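Phthiocerol/phenolphthiocerol synthesis polyketide synthase type I PpsC (Mycobacterium tuberculosis, PDB 5NJI) probably dehydrates beta-hydroxyacyl intermediates to enoyl thioesters during mycobacterial phthiocerol lipid synthesis, as the dehydratase domain of a modular polyketide synthase. Local coordinates at residues H225-M228 against M229-L233; V67-G70 against A71-A74; D59-D63 against D64-L68; A287-D291 against R292-E296. The protein carries 1 engineered substitution. All blocks are in the same frame, centred on the assembly; numbering follows the deposited sequence.

Contact 1 of 4, residues H225-M228 against M229-L233; sequences HPVM and MDIAL. With 8Z2 (~{S}-[2-[3-[[(2~{R})-4-[[[(2~{R},3~{S},4~{R},5~{R})-5-(6-aminopurin-9-yl)-4-oxidanyl-3-phosphonooxy-oxolan-2-yl]methoxy-oxidanyl-phosphoryl]oxy-oxidanyl-phosphoryl]oxy-3,3-dimethyl-2-oxidanyl-butanoyl]amino]propanoylamino]ethyl] (~{E})-dodec-2-enethioate), chain B.
Met229 N, Asp230 N and Ile231 N donate in turn to His225 O (3.2 Å), Pro226 O (2.9 Å) and Val227 O (3.0 Å), each bond reaching four residues back, so residues 226-233 make up nearly all of the short helix 226-234, with His225 capping its start. Val227 N donates to His225 ND1 at 3.2 Å through a bent bond, meeting the ring at its edge, only 9° out of the imidazole plane. NE2 on the far side of the ring is bonded to Ala215 O, and Phe222 meets the imidazole edge-to-face. One turn on, Ile231 has CG1 beside its backbone N (chi1 -71°), which carries CD1 back over the preceding turn to 3.9 Å from Val227 CG1; the two side chains cross obliquely. Asp230 instead swings its carboxylate away from that turn, CG anti to the backbone N (chi1 -170°). OD1 lies 3.5 Å from CA5 of the dodecenoyl chain, while OD2 accepts from Gln234 NE2 and, weakly, from His187. The spacing of Asp230 and Gln234 matches the DxxxQ motif of polyketide synthase dehydratases. With ND1 accepting and NE2 facing a carbonyl oxygen, His225 is probably a neutral NE2-protonated ring, whereas the Gln234 bond would fix the rotation of a carboxylate aimed at the acyl chain.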
# COMPACT_ATOMS: atom_id res chain seq x y z
N HIS A 225 -0.33 -6.92 -4.18
CA HIS A 225 0.31 -7.51 -3.01
C HIS A 225 0.71 -6.34 -2.04
O HIS A 225 1.54 -5.62 -2.37
CB HIS A 225 1.56 -8.39 -3.36
CG HIS A 225 1.99 -9.31 -2.24
ND1 HIS A 225 2.16 -8.88 -0.96
CD2 HIS A 225 2.23 -10.65 -2.22
CE1 HIS A 225 2.48 -9.90 -0.19
NE2 HIS A 225 2.53 -10.98 -0.93
N PRO A 226 0.09 -6.23 -0.88
CA PRO A 226 0.37 -5.13 0.00
C PRO A 226 1.86 -4.99 0.43
O PRO A 226 2.37 -3.97 0.62
CB PRO A 226 -0.52 -5.42 1.24
CG PRO A 226 -1.54 -6.31 0.79
CD PRO A 226 -1.01 -7.07 -0.38
N VAL A 227 2.49 -6.13 0.64
CA VAL A 227 3.87 -6.05 1.17
C VAL A 227 4.76 -5.47 0.09
O VAL A 227 5.59 -4.68 0.25
CB VAL A 227 4.47 -7.43 1.63
CG1 VAL A 227 5.87 -7.30 2.09
CG2 VAL A 227 3.53 -8.07 2.62
N MET A 228 4.54 -5.94 -1.12
CA MET A 228 5.23 -5.36 -2.29
C MET A 228 5.09 -3.69 -2.66
O MET A 228 5.94 -2.95 -2.79
CB MET A 228 5.05 -6.13 -3.65
CG MET A 228 6.07 -5.80 -4.69
SD MET A 228 7.58 -6.71 -4.23
CE MET A 228 8.55 -6.77 -5.68
N MET A 229 3.81 -3.34 -2.50
CA MET A 229 3.44 -1.95 -2.56
C MET A 229 4.17 -1.20 -1.39
O MET A 229 4.71 -0.20 -1.58
CB MET A 229 1.94 -1.64 -2.48
CG MET A 229 1.63 -0.17 -2.48
SD MET A 229 -0.13 -0.01 -2.69
CE MET A 229 -0.31 1.72 -2.47
N ASP A 230 4.12 -1.74 -0.16
CA ASP A 230 4.81 -1.06 0.92
C ASP A 230 6.30 -0.95 0.64
O ASP A 230 6.90 0.10 0.91
CB ASP A 230 4.57 -1.78 2.25
CG ASP A 230 5.07 -0.95 3.43
OD1 ASP A 230 4.35 0.01 3.81
OD2 ASP A 230 6.18 -1.22 3.95
N ILE A 231 6.92 -2.02 0.13
CA ILE A 231 8.35 -2.00 -0.19
C ILE A 231 8.63 -0.90 -1.20
O ILE A 231 9.59 -0.13 -1.06
CB ILE A 231 8.80 -3.38 -0.71
CG1 ILE A 231 8.83 -4.40 0.43
CG2 ILE A 231 10.19 -3.30 -1.37
CD1 ILE A 231 8.79 -5.86 -0.07
N ALA A 232 7.79 -0.78 -2.22
CA ALA A 232 7.95 0.32 -3.17
C ALA A 232 7.90 1.68 -2.48
O ALA A 232 8.71 2.56 -2.77
CB ALA A 232 6.89 0.24 -4.26
N LEU A 233 6.96 1.87 -1.54
CA LEU A 233 6.84 3.13 -0.82
C LEU A 233 8.05 3.42 0.07
O LEU A 233 8.39 4.59 0.29
CB LEU A 233 5.59 3.13 0.06
CG LEU A 233 4.24 2.98 -0.65
CD1 LEU A 233 3.14 2.90 0.38
CD2 LEU A 233 4.01 4.15 -1.61
C2 8Z2 B . -13.28 12.67 5.41
C4 8Z2 B . -12.23 13.22 7.43
C5 8Z2 B . -13.39 13.15 8.05
C6 8Z2 B . -14.49 12.87 7.39
C8 8Z2 B . -11.96 13.66 9.52
C10 8Z2 B . 9.42 8.19 4.92
C11 8Z2 B . 9.81 9.52 4.42
C12 8Z2 B . 10.20 10.40 5.54
N9 8Z2 B . -11.33 13.48 8.36
N7 8Z2 B . -13.21 13.39 9.32
N3 8Z2 B . -12.15 12.99 6.11
N1 8Z2 B . -14.47 12.63 6.08
N6 8Z2 B . -15.56 12.84 8.13
C1' 8Z2 B . -9.97 13.56 7.53
C2' 8Z2 B . -10.08 14.94 7.02
O2' 8Z2 B . -9.73 14.68 5.67
C3' 8Z2 B . -9.04 15.74 7.97
O3' 8Z2 B . -9.39 17.16 7.95
C4' 8Z2 B . -7.73 14.85 7.43
O4' 8Z2 B . -8.36 13.50 7.64
C5' 8Z2 B . -6.35 14.78 8.05
O5' 8Z2 B . -6.28 14.29 9.33
P1 8Z2 B . -6.98 14.82 10.53
O11 8Z2 B . -8.20 14.03 10.41
O12 8Z2 B . -7.48 16.22 10.48
O6 8Z2 B . -6.16 14.53 11.99
P2 8Z2 B . -6.68 13.39 13.00
O21 8Z2 B . -8.16 12.90 12.69
O22 8Z2 B . -6.68 13.43 14.41
O7 8Z2 B . -5.54 12.32 12.52
CPA 8Z2 B . -4.37 12.54 11.72
CPB 8Z2 B . -3.72 11.13 11.63
CP8 8Z2 B . -4.79 10.19 11.04
CP7 8Z2 B . -2.50 11.12 10.76
CP9 8Z2 B . -3.33 10.69 13.03
OP3 8Z2 B . -5.10 10.70 9.81
CP6 8Z2 B . -4.34 8.71 10.90
OP2 8Z2 B . -4.04 8.12 11.87
NP2 8Z2 B . -4.50 8.13 9.72
CP5 8Z2 B . -4.21 6.75 9.40
CP4 8Z2 B . -2.80 6.64 8.86
CP3 8Z2 B . -2.53 5.15 8.54
OP1 8Z2 B . -3.14 4.30 9.10
NP1 8Z2 B . -1.60 4.86 7.67
CP2 8Z2 B . -1.30 3.52 7.27
CP1 8Z2 B . -0.49 2.80 8.30
S 8Z2 B . 1.17 3.52 8.45
P3 8Z2 B . -10.99 17.52 8.57
O31 8Z2 B . -11.05 16.52 9.93
O32 8Z2 B . -12.10 17.04 7.85
O33 8Z2 B . -11.33 18.87 9.01
CA1 8Z2 B . 1.85 3.02 7.17
CA2 8Z2 B . 3.27 3.41 7.01
OA1 8Z2 B . 1.39 2.37 6.29
CA3 8Z2 B . 3.96 3.00 5.77
CA4 8Z2 B . 5.36 3.42 5.60
CA5 8Z2 B . 5.89 3.18 4.21
CA6 8Z2 B . 7.32 3.70 4.10
CA7 8Z2 B . 7.35 5.24 3.96
CA8 8Z2 B . 8.70 5.84 4.31
CA9 8Z2 B . 8.89 7.31 3.85

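Contact 2 of 4, residues V67-G70 against A71-A74. With 8Z2 (~{S}-[2-[3-[[(2~{R})-4-[[[(2~{R},3~{S},4~{R},5~{R})-5-(6-aminopurin-9-yl)-4-oxidanyl-3-phosphonooxy-oxolan-2-yl]methoxy-oxidanyl-phosphoryl]oxy-oxidanyl-phosphoryl]oxy-3,3-dimethyl-2-oxidanyl-butanoyl]amino]propanoylamino]ethyl] (~{E})-dodec-2-enethioate), chain B.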
# COMPACT_ATOMS: atom_id res chain seq x y z
N VAL A 67 0.19 -2.81 13.26
CA VAL A 67 -0.71 -1.86 12.64
C VAL A 67 -0.92 -2.32 11.21
O VAL A 67 -0.00 -2.83 10.57
CB VAL A 67 -0.12 -0.44 12.69
CG1 VAL A 67 -0.85 0.51 11.76
CG2 VAL A 67 -0.17 0.07 14.12
N LEU A 68 -2.13 -2.14 10.70
CA LEU A 68 -2.38 -2.58 9.35
C LEU A 68 -1.76 -1.58 8.37
O LEU A 68 -2.02 -0.38 8.48
CB LEU A 68 -3.87 -2.70 9.07
CG LEU A 68 -4.22 -3.48 7.80
CD1 LEU A 68 -3.93 -4.96 8.00
CD2 LEU A 68 -5.66 -3.26 7.42
N PRO A 69 -0.93 -2.02 7.43
CA PRO A 69 -0.27 -1.05 6.56
C PRO A 69 -1.24 -0.42 5.57
O PRO A 69 -2.23 -1.02 5.15
CB PRO A 69 0.81 -1.88 5.85
CG PRO A 69 0.30 -3.25 5.86
CD PRO A 69 -0.48 -3.40 7.14
N GLY A 70 -0.92 0.82 5.18
CA GLY A 70 -1.75 1.53 4.23
C GLY A 70 -2.01 0.73 2.98
O GLY A 70 -3.11 0.74 2.43
N ALA A 71 -0.96 0.06 2.46
CA ALA A 71 -1.12 -0.71 1.24
C ALA A 71 -2.17 -1.80 1.36
O ALA A 71 -2.76 -2.21 0.35
CB ALA A 71 0.25 -1.32 0.89
N ALA A 72 -2.44 -2.30 2.57
CA ALA A 72 -3.45 -3.33 2.70
C ALA A 72 -4.83 -2.78 2.40
O ALA A 72 -5.66 -3.49 1.83
CB ALA A 72 -3.42 -3.95 4.10
N TYR A 73 -5.09 -1.52 2.76
CA TYR A 73 -6.38 -0.93 2.43
C TYR A 73 -6.55 -0.80 0.92
O TYR A 73 -7.65 -0.98 0.38
CB TYR A 73 -6.52 0.43 3.08
CG TYR A 73 -6.45 0.45 4.59
CD1 TYR A 73 -7.56 0.13 5.36
CD2 TYR A 73 -5.29 0.79 5.24
CE1 TYR A 73 -7.49 0.19 6.72
CE2 TYR A 73 -5.21 0.84 6.60
CZ TYR A 73 -6.31 0.55 7.33
OH TYR A 73 -6.22 0.62 8.70
N ALA A 74 -5.46 -0.49 0.21
CA ALA A 74 -5.54 -0.42 -1.24
C ALA A 74 -5.92 -1.76 -1.83
O ALA A 74 -6.79 -1.84 -2.70
CB ALA A 74 -4.20 0.05 -1.81
C2 8Z2 B . -13.28 12.67 5.41
C4 8Z2 B . -12.23 13.22 7.43
C5 8Z2 B . -13.39 13.15 8.05
C6 8Z2 B . -14.49 12.87 7.39
C8 8Z2 B . -11.96 13.66 9.52
C10 8Z2 B . 9.42 8.19 4.92
C11 8Z2 B . 9.81 9.52 4.42
C12 8Z2 B . 10.20 10.40 5.54
N9 8Z2 B . -11.33 13.48 8.36
N7 8Z2 B . -13.21 13.39 9.32
N3 8Z2 B . -12.15 12.99 6.11
N1 8Z2 B . -14.47 12.63 6.08
N6 8Z2 B . -15.56 12.84 8.13
C1' 8Z2 B . -9.97 13.56 7.53
C2' 8Z2 B . -10.08 14.94 7.02
O2' 8Z2 B . -9.73 14.68 5.67
C3' 8Z2 B . -9.04 15.74 7.97
O3' 8Z2 B . -9.39 17.16 7.95
C4' 8Z2 B . -7.73 14.85 7.43
O4' 8Z2 B . -8.36 13.50 7.64
C5' 8Z2 B . -6.35 14.78 8.05
O5' 8Z2 B . -6.28 14.29 9.33
P1 8Z2 B . -6.98 14.82 10.53
O11 8Z2 B . -8.20 14.03 10.41
O12 8Z2 B . -7.48 16.22 10.48
O6 8Z2 B . -6.16 14.53 11.99
P2 8Z2 B . -6.68 13.39 13.00
O21 8Z2 B . -8.16 12.90 12.69
O22 8Z2 B . -6.68 13.43 14.41
O7 8Z2 B . -5.54 12.32 12.52
CPA 8Z2 B . -4.37 12.54 11.72
CPB 8Z2 B . -3.72 11.13 11.63
CP8 8Z2 B . -4.79 10.19 11.04
CP7 8Z2 B . -2.50 11.12 10.76
CP9 8Z2 B . -3.33 10.69 13.03
OP3 8Z2 B . -5.10 10.70 9.81
CP6 8Z2 B . -4.34 8.71 10.90
OP2 8Z2 B . -4.04 8.12 11.87
NP2 8Z2 B . -4.50 8.13 9.72
CP5 8Z2 B . -4.21 6.75 9.40
CP4 8Z2 B . -2.80 6.64 8.86
CP3 8Z2 B . -2.53 5.15 8.54
OP1 8Z2 B . -3.14 4.30 9.10
NP1 8Z2 B . -1.60 4.86 7.67
CP2 8Z2 B . -1.30 3.52 7.27
CP1 8Z2 B . -0.49 2.80 8.30
S 8Z2 B . 1.17 3.52 8.45
P3 8Z2 B . -10.99 17.52 8.57
O31 8Z2 B . -11.05 16.52 9.93
O32 8Z2 B . -12.10 17.04 7.85
O33 8Z2 B . -11.33 18.87 9.01
CA1 8Z2 B . 1.85 3.02 7.17
CA2 8Z2 B . 3.27 3.41 7.01
OA1 8Z2 B . 1.39 2.37 6.29
CA3 8Z2 B . 3.96 3.00 5.77
CA4 8Z2 B . 5.36 3.42 5.60
CA5 8Z2 B . 5.89 3.18 4.21
CA6 8Z2 B . 7.32 3.70 4.10
CA7 8Z2 B . 7.35 5.24 3.96
CA8 8Z2 B . 8.70 5.84 4.31
CA9 8Z2 B . 8.89 7.31 3.85
O HOH W 1 -3.79 1.40 9.78
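Leu68 lays its CD2 methyl over one face of the Tyr73 ring, 4.1 Å from the centroid and 20° off the ring normal, which meets the criteria for a CH-pi contact. Tyr73 keeps CG beside its own N (chi1 -61°), and this turns the ring back over the loop that leads into the helix, where the leucine methyl meets it. Leu68 CG also rests on Ala72 CB at 3.8 Å, so the leucine fills the angle between the tyrosine and the first helical turn. Gly70 O lies near the ring plane, at the tyrosine edge. At the outer end of the ring, a water in the ring plane accepts from Tyr73 OH (2.8 Å) and donates to Leu68 O (2.8 Å) and to the pantetheine oxygen OP1 of the ligand (3.0 Å), tying loop, helix and ligand together. Ala72 N closes the turn on Pro69 O at 2.9 Å, the donor standing above the carbonyl plane. Gly70 N points at the ligand and donates to the thioester oxygen OA1 at 3.0 Å in an almost straight bond (172°). This amide and the start of helix 70-84 would probably polarise the thioester carbonyl. A central helix presenting its N-terminal glycine amide to an acyl thioester is characteristic of hotdog-fold dehydratases and thioesterases.

Contact 3 of 4, residues D59-D63 against D64-L68. Engineered in segment 59-63: Phe60 (natural residue His). With 8Z2 (~{S}-[2-[3-[[(2~{R})-4-[[[(2~{R},3~{S},4~{R},5~{R})-5-(6-aminopurin-9-yl)-4-oxidanyl-3-phosphonooxy-oxolan-2-yl]methoxy-oxidanyl-phosphoryl]oxy-oxidanyl-phosphoryl]oxy-3,3-dimethyl-2-oxidanyl-butanoyl]amino]propanoylamino]ethyl] (~{E})-dodec-2-enethioate), chain B.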
# COMPACT_ATOMS: atom_id res chain seq x y z
N ASP A 59 4.72 -8.47 11.01
CA ASP A 59 5.95 -7.82 10.61
C ASP A 59 5.76 -6.34 10.25
O ASP A 59 6.73 -5.69 9.84
CB ASP A 59 6.56 -8.57 9.43
CG ASP A 59 7.35 -9.81 9.86
OD1 ASP A 59 7.34 -10.17 11.06
OD2 ASP A 59 8.02 -10.41 9.00
N PHE A 60 4.56 -5.79 10.43
CA PHE A 60 4.35 -4.36 10.22
C PHE A 60 3.98 -3.72 11.56
O PHE A 60 2.85 -3.87 12.03
CB PHE A 60 3.27 -4.10 9.18
CG PHE A 60 3.35 -2.71 8.63
CD1 PHE A 60 4.17 -2.42 7.56
CD2 PHE A 60 2.67 -1.67 9.25
CE1 PHE A 60 4.26 -1.15 7.07
CE2 PHE A 60 2.77 -0.39 8.78
CZ PHE A 60 3.58 -0.13 7.69
N VAL A 61 4.94 -3.03 12.15
CA VAL A 61 4.84 -2.56 13.53
C VAL A 61 5.17 -1.08 13.58
O VAL A 61 6.07 -0.60 12.90
CB VAL A 61 5.79 -3.37 14.43
CG1 VAL A 61 5.88 -2.77 15.83
CG2 VAL A 61 5.34 -4.83 14.48
N ILE A 62 4.40 -0.34 14.37
CA ILE A 62 4.65 1.07 14.64
C ILE A 62 4.64 1.25 16.15
O ILE A 62 3.65 0.92 16.81
CB ILE A 62 3.62 1.99 13.98
CG1 ILE A 62 3.66 1.82 12.46
CG2 ILE A 62 3.88 3.45 14.37
CD1 ILE A 62 2.76 2.75 11.70
N ASP A 63 5.74 1.73 16.71
CA ASP A 63 5.82 1.96 18.16
C ASP A 63 5.40 0.70 18.93
O ASP A 63 4.60 0.75 19.86
CB ASP A 63 4.94 3.15 18.57
CG ASP A 63 5.48 4.49 18.07
OD1 ASP A 63 6.66 4.56 17.69
OD2 ASP A 63 4.70 5.47 18.06
N ASP A 64 5.96 -0.43 18.49
CA ASP A 64 5.78 -1.76 19.09
C ASP A 64 4.42 -2.40 18.82
O ASP A 64 4.23 -3.57 19.14
CB ASP A 64 6.00 -1.72 20.61
CG ASP A 64 7.44 -1.45 20.98
OD1 ASP A 64 8.34 -1.95 20.27
OD2 ASP A 64 7.66 -0.75 21.99
N LEU A 65 3.48 -1.67 18.23
CA LEU A 65 2.14 -2.21 17.98
C LEU A 65 2.00 -2.65 16.53
O LEU A 65 2.42 -1.94 15.61
CB LEU A 65 1.05 -1.18 18.29
CG LEU A 65 1.05 -0.56 19.68
CD1 LEU A 65 -0.16 0.35 19.81
CD2 LEU A 65 1.05 -1.62 20.75
N VAL A 66 1.36 -3.80 16.33
CA VAL A 66 1.03 -4.29 14.99
C VAL A 66 -0.07 -3.41 14.42
O VAL A 66 -1.15 -3.27 15.01
CB VAL A 66 0.58 -5.75 15.03
CG1 VAL A 66 0.15 -6.24 13.63
CG2 VAL A 66 1.69 -6.65 15.59
N VAL A 67 0.19 -2.81 13.26
CA VAL A 67 -0.71 -1.86 12.64
C VAL A 67 -0.92 -2.32 11.21
O VAL A 67 -0.00 -2.83 10.57
CB VAL A 67 -0.12 -0.44 12.69
CG1 VAL A 67 -0.85 0.51 11.76
CG2 VAL A 67 -0.17 0.07 14.12
N LEU A 68 -2.13 -2.14 10.70
CA LEU A 68 -2.38 -2.58 9.35
C LEU A 68 -1.76 -1.58 8.37
O LEU A 68 -2.02 -0.38 8.48
CB LEU A 68 -3.87 -2.70 9.07
CG LEU A 68 -4.22 -3.48 7.80
CD1 LEU A 68 -3.93 -4.96 8.00
CD2 LEU A 68 -5.66 -3.26 7.42
C2 8Z2 B . -13.28 12.67 5.41
C4 8Z2 B . -12.23 13.22 7.43
C5 8Z2 B . -13.39 13.15 8.05
C6 8Z2 B . -14.49 12.87 7.39
C8 8Z2 B . -11.96 13.66 9.52
C10 8Z2 B . 9.42 8.19 4.92
C11 8Z2 B . 9.81 9.52 4.42
C12 8Z2 B . 10.20 10.40 5.54
N9 8Z2 B . -11.33 13.48 8.36
N7 8Z2 B . -13.21 13.39 9.32
N3 8Z2 B . -12.15 12.99 6.11
N1 8Z2 B . -14.47 12.63 6.08
N6 8Z2 B . -15.56 12.84 8.13
C1' 8Z2 B . -9.97 13.56 7.53
C2' 8Z2 B . -10.08 14.94 7.02
O2' 8Z2 B . -9.73 14.68 5.67
C3' 8Z2 B . -9.04 15.74 7.97
O3' 8Z2 B . -9.39 17.16 7.95
C4' 8Z2 B . -7.73 14.85 7.43
O4' 8Z2 B . -8.36 13.50 7.64
C5' 8Z2 B . -6.35 14.78 8.05
O5' 8Z2 B . -6.28 14.29 9.33
P1 8Z2 B . -6.98 14.82 10.53
O11 8Z2 B . -8.20 14.03 10.41
O12 8Z2 B . -7.48 16.22 10.48
O6 8Z2 B . -6.16 14.53 11.99
P2 8Z2 B . -6.68 13.39 13.00
O21 8Z2 B . -8.16 12.90 12.69
O22 8Z2 B . -6.68 13.43 14.41
O7 8Z2 B . -5.54 12.32 12.52
CPA 8Z2 B . -4.37 12.54 11.72
CPB 8Z2 B . -3.72 11.13 11.63
CP8 8Z2 B . -4.79 10.19 11.04
CP7 8Z2 B . -2.50 11.12 10.76
CP9 8Z2 B . -3.33 10.69 13.03
OP3 8Z2 B . -5.10 10.70 9.81
CP6 8Z2 B . -4.34 8.71 10.90
OP2 8Z2 B . -4.04 8.12 11.87
NP2 8Z2 B . -4.50 8.13 9.72
CP5 8Z2 B . -4.21 6.75 9.40
CP4 8Z2 B . -2.80 6.64 8.86
CP3 8Z2 B . -2.53 5.15 8.54
OP1 8Z2 B . -3.14 4.30 9.10
NP1 8Z2 B . -1.60 4.86 7.67
CP2 8Z2 B . -1.30 3.52 7.27
CP1 8Z2 B . -0.49 2.80 8.30
S 8Z2 B . 1.17 3.52 8.45
P3 8Z2 B . -10.99 17.52 8.57
O31 8Z2 B . -11.05 16.52 9.93
O32 8Z2 B . -12.10 17.04 7.85
O33 8Z2 B . -11.33 18.87 9.01
CA1 8Z2 B . 1.85 3.02 7.17
CA2 8Z2 B . 3.27 3.41 7.01
OA1 8Z2 B . 1.39 2.37 6.29
CA3 8Z2 B . 3.96 3.00 5.77
CA4 8Z2 B . 5.36 3.42 5.60
CA5 8Z2 B . 5.89 3.18 4.21
CA6 8Z2 B . 7.32 3.70 4.10
CA7 8Z2 B . 7.35 5.24 3.96
CA8 8Z2 B . 8.70 5.84 4.31
CA9 8Z2 B . 8.89 7.31 3.85
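A tight beta hairpin with a type I' turn from Ile62 to Leu65 joins Phe60-Ile62 to Leu65-Val66, and Asp63 and Asp64 take the two corner positions with positive phi. Ile62 and Leu65 form its hydrogen-bonded pair: Ile62 N donates to Leu65 O at 2.8 Å, and Leu65 N returns to Ile62 O at 3.0 Å, standing well above that carbonyl plane. Val61 and Val66 make the neighbouring non-hydrogen-bonded pair. Their CG2 methyls face each other at 4.2 Å, while Val61 CG1 is pressed against the backbone carbon of Asp64. Beyond them Val67 N donates to Phe60 O at 3.1 Å (168°). Strand 185-187 pairs with the other edge of 60-62, making it the central strand of three. The spacing of position 60 and Pro69 follows the HxxxGxxxxP motif of dehydratase domains, in which Asp64 stands at the glycine position; Phe60 is an engineered replacement for the natural histidine. With CG anti to its backbone N (chi1 -161°), the phenyl ring leaves the strand toward the ligand. CD2 passes 3.2 Å from Val67 O, which approaches obliquely to the ring, and CZ, at the far end of the ring, lies 3.6 Å from CA2 of the ligand, an atom that sits at the ring edge in its plane. The rings of Phe191 and His187 also meet it, at steep angles between their planes. Ile62, on the same face of the hairpin as Leu65, places CD1 3.7 Å from the thioester sulfur.

Contact 4 of 4, residues A287-D291 against R292-E296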
# COMPACT_ATOMS: atom_id res chain seq x y z
N ALA A 287 8.51 15.40 -2.21
CA ALA A 287 8.56 16.85 -2.08
C ALA A 287 7.78 17.28 -0.84
O ALA A 287 6.80 16.63 -0.44
CB ALA A 287 7.98 17.54 -3.33
N ALA A 288 8.22 18.37 -0.22
CA ALA A 288 7.45 18.99 0.84
C ALA A 288 6.23 19.70 0.29
O ALA A 288 6.26 20.28 -0.81
CB ALA A 288 8.32 19.99 1.62
N ALA A 289 5.15 19.66 1.06
CA ALA A 289 3.89 20.34 0.76
C ALA A 289 3.45 20.98 2.08
O ALA A 289 2.64 20.44 2.83
CB ALA A 289 2.85 19.39 0.19
N GLY A 290 4.04 22.12 2.39
CA GLY A 290 3.81 22.72 3.70
C GLY A 290 4.31 21.78 4.79
O GLY A 290 5.47 21.35 4.79
N ASP A 291 3.41 21.44 5.71
CA ASP A 291 3.75 20.57 6.82
C ASP A 291 3.63 19.10 6.47
O ASP A 291 3.90 18.25 7.31
CB ASP A 291 2.86 20.87 8.04
CG ASP A 291 1.40 20.60 7.78
OD1 ASP A 291 0.98 20.58 6.59
OD2 ASP A 291 0.65 20.44 8.77
N ARG A 292 3.23 18.79 5.24
CA ARG A 292 3.10 17.42 4.79
C ARG A 292 4.15 17.12 3.74
O ARG A 292 4.91 18.00 3.31
CB ARG A 292 1.69 17.19 4.24
CG ARG A 292 0.65 17.30 5.34
CD ARG A 292 -0.60 16.52 5.06
NE ARG A 292 -1.34 16.32 6.30
CZ ARG A 292 -2.55 15.80 6.37
NH1 ARG A 292 -3.18 15.44 5.26
NH2 ARG A 292 -3.13 15.66 7.55
N LEU A 293 4.21 15.85 3.35
CA LEU A 293 5.10 15.37 2.29
C LEU A 293 4.26 14.69 1.22
O LEU A 293 3.26 14.03 1.54
CB LEU A 293 6.14 14.40 2.86
CG LEU A 293 6.96 14.95 4.01
CD1 LEU A 293 7.64 13.80 4.73
CD2 LEU A 293 7.99 15.96 3.54
N VAL A 294 4.64 14.88 -0.04
CA VAL A 294 3.94 14.26 -1.17
C VAL A 294 4.94 13.54 -2.05
O VAL A 294 5.91 14.14 -2.53
CB VAL A 294 3.14 15.29 -2.00
CG1 VAL A 294 2.52 14.62 -3.21
CG2 VAL A 294 2.05 15.91 -1.14
N GLY A 295 4.69 12.25 -2.29
CA GLY A 295 5.59 11.43 -3.06
C GLY A 295 4.91 10.81 -4.27
O GLY A 295 3.69 10.86 -4.44
N GLU A 296 5.75 10.19 -5.09
CA GLU A 296 5.34 9.50 -6.30
C GLU A 296 6.27 8.30 -6.42
O GLU A 296 7.47 8.46 -6.18
CB GLU A 296 5.44 10.41 -7.54
CG GLU A 296 4.74 9.90 -8.78
CD GLU A 296 5.59 8.94 -9.59
OE1 GLU A 296 6.84 9.00 -9.47
OE2 GLU A 296 5.02 8.13 -10.35
O HOH W 2 6.70 19.17 5.29
O HOH W 3 -0.51 17.25 8.59
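Ala287 pairs with Val294 through two backbone bonds, Ala287 N to Val294 O (2.9 Å) and Val294 N to Ala287 O (2.8 Å), the latter nearly straight at 174°. Ala288 follows in a non-hydrogen-bonded pair with Leu293, whose CD2 comes within 4.5 Å of Ala288 CB; the leucine is the buried member and packs on Val262, Leu286 and Val317. Ala289 turns its methyl to the other face, where CB meets Val294 CG2 at 3.8 Å, and its N and O both bond to Arg292, closing the hairpin of strands 281-289 and 292-300. The turn is type II', with Gly290 at its first corner, where a positive phi (61°) favours glycine. A water donates to both Gly290 O and Arg292 O, bridging the turn. Asp291 comes last, with CG wedged between its backbone N and carbonyl carbon (chi1 63°), which brings OD1 alongside the arginine, 3.5 Å from Arg292 CG. The two side chains point the same way with carboxylate and guanidinium planes almost parallel, yet they are linked through a water rather than directly: it accepts from Arg292 NE at 2.6 Å, in the guanidinium plane, and donates only weakly to Asp291 OD2. Arg292 NH1 makes its salt bridge with Glu314, and the side chain reaches about 3 Å, between nearest atoms, from the bound acyl-CoA.

How the contacts relate
Contacts 1 and 2 are buried helix starts near the centre of the chain, whereas contact 3 is a partly buried hairpin and contact 4 lies at the surface. Contacts 2 and 3 share Val67 and Leu68, and contact 1 packs on contact 2 through Met229 CB and Ala71 CB, 3.8 Å apart. The engineered Phe60 of contact 3 touches both neighbours, its CE1 lying 3.5 Å from Asp230 OD1 and 3.7 Å from Pro69 CB. These three line the thioester and the first acyl carbons, mixing apolar packing with a few polar groups. Contact 4 touches none of them; there a water links a charged pair, and Arg292 reaches the nucleotide end of the ligand.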